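PDB 3U52: phenol hydroxylase component phL from Pseudomonas stutzeri, which probably forms the beta subunit of the multicomponent phenol hydroxylase, pairing with the diiron-bearing subunit that oxidises phenol to catechol. Local coordinates for residues T30-D38 and C71-Y80. Residues are numbered along the deposited sequence; the frame is centred on the assembly and turned at random.
Sequences TRYQEASYD and CAVSDPRQFY
Tyr32 reaches out of the short helix 31-36 into the Asp75–Gln78 type I beta turn, part of the loop that leads into helix 81-105 of this mainly helical hydroxylase subunit. Its hydroxyl accepts a hydrogen bond from the backbone, Asp75 N to Tyr32 OH at 3.1 Å, while Gln78 CA sits over one ring face in a CH-pi contact, 3.9 Å from the centroid. Tyr32 CG stands anti to its own N (chi1 179°), which swings the ring out toward the turn and lays it under Gln78 CA; Phe79 O lies at the ring edge, 3.5 Å from Tyr32 CE1, and Ser36 OG is near the rim of the opposite face. A phenylalanine in place of Tyr32 would probably leave Asp75 N without this acceptor. At one end of the contact, Arg31 CB lies over the Tyr80 ring, 4.1 Å from its centroid, and Ala35 CB meets Tyr80 CB; the Arg31 guanidinium itself leads away to an acidic side chain of another protein chain. At the other end, Tyr37 turns its ring edge to Cys71 CB, and Tyr37 OH comes within 2.8 Å of Ser74 OG. Farther out, Arg77, itself inside the turn, grips the Asp75 carboxylate side-on through NE and NH2, with NH1 in a salt bridge to Glu259 OE2. Asp75 OD1 also closes an Asx turn, taking Arg77 N at 3.0 Å from above the carboxylate plane.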
loop_
_atom_site.group_PDB
_atom_site.type_symbol
_atom_site.label_atom_id
_atom_site.label_comp_id
_atom_site.label_asym_id
_atom_site.label_seq_id
_atom_site.Cartn_x
_atom_site.Cartn_y
_atom_site.Cartn_z
ATOM N N THR D 30 -17.128 0.703 10.499
ATOM C CA THR D 30 -16.147 1.585 9.857
ATOM C C THR D 30 -14.795 1.479 10.567
ATOM O O THR D 30 -14.713 0.988 11.699
ATOM C CB THR D 30 -16.612 3.021 9.855
ATOM O OG1 THR D 30 -16.690 3.475 11.201
ATOM C CG2 THR D 30 -18.016 3.137 9.229
ATOM N N ARG D 31 -13.740 1.936 9.898
ATOM C CA ARG D 31 -12.427 2.066 10.538
ATOM C C ARG D 31 -12.535 2.967 11.780
ATOM O O ARG D 31 -11.977 2.639 12.839
ATOM C CB ARG D 31 -11.369 2.581 9.552
ATOM C CG ARG D 31 -10.973 1.576 8.414
ATOM C CD ARG D 31 -9.624 0.839 8.565
ATOM N NE ARG D 31 -9.406 -0.198 7.520
ATOM C CZ ARG D 31 -9.216 -1.519 7.746
ATOM N NH1 ARG D 31 -9.208 -2.020 8.970
ATOM N NH2 ARG D 31 -9.041 -2.368 6.734
ATOM N N TYR D 32 -13.252 4.088 11.659
ATOM C CA TYR D 32 -13.466 4.990 12.801
ATOM C C TYR D 32 -14.123 4.270 13.952
ATOM O O TYR D 32 -13.666 4.420 15.075
ATOM C CB TYR D 32 -14.281 6.236 12.402
ATOM C CG TYR D 32 -14.517 7.164 13.575
ATOM C CD1 TYR D 32 -13.482 7.947 14.102
ATOM C CD2 TYR D 32 -15.749 7.217 14.203
ATOM C CE1 TYR D 32 -13.717 8.795 15.210
ATOM C CE2 TYR D 32 -15.973 8.052 15.296
ATOM C CZ TYR D 32 -14.956 8.832 15.788
ATOM O OH TYR D 32 -15.214 9.634 16.884
ATOM N N GLN D 33 -15.179 3.485 13.685
ATOM C CA GLN D 33 -15.879 2.763 14.756
ATOM C C GLN D 33 -14.969 1.767 15.469
ATOM O O GLN D 33 -14.887 1.846 16.698
ATOM C CB GLN D 33 -17.153 2.064 14.308
ATOM C CG GLN D 33 -18.268 3.071 13.902
ATOM C CD GLN D 33 -19.434 2.419 13.182
ATOM O OE1 GLN D 33 -19.253 1.503 12.406
ATOM N NE2 GLN D 33 -20.635 2.935 13.398
ATOM N N GLU D 34 -14.291 0.878 14.740
ATOM C CA GLU D 34 -13.401 -0.109 15.364
ATOM C C GLU D 34 -12.245 0.517 16.169
ATOM O O GLU D 34 -11.706 -0.106 17.100
ATOM C CB GLU D 34 -12.876 -1.147 14.334
ATOM C CG GLU D 34 -14.048 -1.942 13.784
ATOM C CD GLU D 34 -13.703 -3.197 12.971
ATOM O OE1 GLU D 34 -12.634 -3.268 12.348
ATOM O OE2 GLU D 34 -14.572 -4.117 12.921
ATOM N N ALA D 35 -11.881 1.731 15.800
ATOM C CA ALA D 35 -10.724 2.365 16.383
ATOM C C ALA D 35 -11.054 3.181 17.599
ATOM O O ALA D 35 -10.143 3.512 18.344
ATOM C CB ALA D 35 -10.014 3.265 15.348
ATOM N N SER D 36 -12.333 3.512 17.784
ATOM C CA SER D 36 -12.696 4.611 18.638
ATOM C C SER D 36 -13.669 4.331 19.799
ATOM O O SER D 36 -13.884 5.221 20.632
ATOM C CB SER D 36 -13.212 5.766 17.786
ATOM O OG SER D 36 -12.234 6.144 16.832
ATOM N N TYR D 37 -14.278 3.138 19.828
ATOM C CA TYR D 37 -15.369 2.861 20.751
ATOM C C TYR D 37 -15.025 1.707 21.656
ATOM O O TYR D 37 -14.711 0.637 21.165
ATOM C CB TYR D 37 -16.671 2.520 19.987
ATOM C CG TYR D 37 -17.302 3.728 19.323
ATOM C CD1 TYR D 37 -16.950 4.079 18.007
ATOM C CD2 TYR D 37 -18.214 4.533 20.013
ATOM C CE1 TYR D 37 -17.496 5.185 17.402
ATOM C CE2 TYR D 37 -18.780 5.650 19.408
ATOM C CZ TYR D 37 -18.417 5.958 18.115
ATOM O OH TYR D 37 -18.953 7.037 17.511
ATOM N N ASP D 38 -15.093 1.930 22.984
ATOM C CA ASP D 38 -15.001 0.836 24.007
ATOM C C ASP D 38 -13.685 0.071 23.998
ATOM O O ASP D 38 -13.632 -1.068 24.353
ATOM C CB ASP D 38 -16.143 -0.159 23.830
ATOM C CG ASP D 38 -17.479 0.518 23.843
ATOM O OD1 ASP D 38 -17.691 1.332 24.766
ATOM O OD2 ASP D 38 -18.296 0.292 22.921
ATOM N N CYS D 71 -19.547 8.145 24.853
ATOM C CA CYS D 71 -19.551 7.858 23.394
ATOM C C CYS D 71 -20.698 8.481 22.591
ATOM O O CYS D 71 -20.708 8.364 21.370
ATOM C CB CYS D 71 -19.566 6.365 23.134
ATOM S SG CYS D 71 -18.149 5.618 23.826
ATOM N N ALA D 72 -21.667 9.117 23.258
ATOM C CA ALA D 72 -22.562 10.043 22.571
ATOM C C ALA D 72 -21.750 11.162 21.889
ATOM O O ALA D 72 -22.186 11.736 20.877
ATOM C CB ALA D 72 -23.546 10.677 23.556
ATOM N N VAL D 73 -20.604 11.516 22.456
ATOM C CA VAL D 73 -19.765 12.536 21.830
ATOM C C VAL D 73 -18.890 11.823 20.811
ATOM O O VAL D 73 -18.061 10.990 21.184
ATOM C CB VAL D 73 -18.917 13.319 22.858
ATOM C CG1 VAL D 73 -17.862 14.154 22.156
ATOM C CG2 VAL D 73 -19.808 14.209 23.740
ATOM N N SER D 74 -19.120 12.112 19.532
ATOM C CA SER D 74 -18.407 11.466 18.429
ATOM C C SER D 74 -17.920 12.537 17.460
ATOM O O SER D 74 -18.435 13.650 17.449
ATOM C CB SER D 74 -19.309 10.492 17.673
ATOM O OG SER D 74 -19.752 9.457 18.551
ATOM N N ASP D 75 -16.956 12.176 16.627
ATOM C CA ASP D 75 -16.272 13.134 15.769
ATOM C C ASP D 75 -16.954 13.113 14.386
ATOM O O ASP D 75 -16.973 12.068 13.730
ATOM C CB ASP D 75 -14.792 12.755 15.649
ATOM C CG ASP D 75 -13.977 13.785 14.855
ATOM O OD1 ASP D 75 -14.551 14.779 14.390
ATOM O OD2 ASP D 75 -12.766 13.608 14.676
ATOM N N PRO D 76 -17.535 14.257 13.957
ATOM C CA PRO D 76 -18.086 14.404 12.601
ATOM C C PRO D 76 -17.057 14.180 11.476
ATOM O O PRO D 76 -17.448 13.736 10.395
ATOM C CB PRO D 76 -18.620 15.858 12.564
ATOM C CG PRO D 76 -18.674 16.310 14.002
ATOM C CD PRO D 76 -17.684 15.471 14.778
ATOM N N ARG D 77 -15.782 14.504 11.704
ATOM C CA ARG D 77 -14.694 14.272 10.748
ATOM C C ARG D 77 -14.292 12.770 10.667
ATOM O O ARG D 77 -13.607 12.357 9.738
ATOM C CB ARG D 77 -13.467 15.120 11.143
ATOM C CG ARG D 77 -13.697 16.629 11.283
ATOM C CD ARG D 77 -12.546 17.235 12.117
ATOM N NE ARG D 77 -12.316 16.513 13.379
ATOM C CZ ARG D 77 -11.249 16.667 14.170
ATOM N NH1 ARG D 77 -10.355 17.582 13.897
ATOM N NH2 ARG D 77 -11.106 15.928 15.269
ATOM N N GLN D 78 -14.704 11.971 11.656
ATOM C CA GLN D 78 -14.334 10.532 11.738
ATOM C C GLN D 78 -12.812 10.270 11.740
ATOM O O GLN D 78 -12.309 9.340 11.103
ATOM C CB GLN D 78 -15.038 9.764 10.631
ATOM C CG GLN D 78 -16.518 10.115 10.579
ATOM C CD GLN D 78 -17.355 9.252 11.442
ATOM O OE1 GLN D 78 -17.838 9.694 12.522
ATOM N NE2 GLN D 78 -17.569 8.012 11.002
ATOM N N PHE D 79 -12.077 11.103 12.465
ATOM C CA PHE D 79 -10.651 10.977 12.547
ATOM C C PHE D 79 -10.266 9.842 13.518
ATOM O O PHE D 79 -10.406 9.964 14.718
ATOM C CB PHE D 79 -10.020 12.293 13.024
ATOM C CG PHE D 79 -9.821 13.337 11.959
ATOM C CD1 PHE D 79 -9.209 14.550 12.295
ATOM C CD2 PHE D 79 -10.224 13.152 10.642
ATOM C CE1 PHE D 79 -9.016 15.554 11.315
ATOM C CE2 PHE D 79 -10.041 14.159 9.667
ATOM C CZ PHE D 79 -9.417 15.340 9.985
ATOM N N TYR D 80 -9.759 8.748 12.972
ATOM C CA TYR D 80 -8.883 7.843 13.718
ATOM C C TYR D 80 -7.508 8.295 13.310
ATOM O O TYR D 80 -7.390 9.222 12.470
ATOM C CB TYR D 80 -9.183 6.371 13.413
ATOM C CG TYR D 80 -9.104 6.042 11.944
ATOM C CD1 TYR D 80 -7.975 5.448 11.421
ATOM C CD2 TYR D 80 -10.144 6.331 11.093
ATOM C CE1 TYR D 80 -7.863 5.174 10.072
ATOM C CE2 TYR D 80 -10.051 6.043 9.750
ATOM C CZ TYR D 80 -8.893 5.470 9.246
ATOM O OH TYR D 80 -8.763 5.177 7.897
#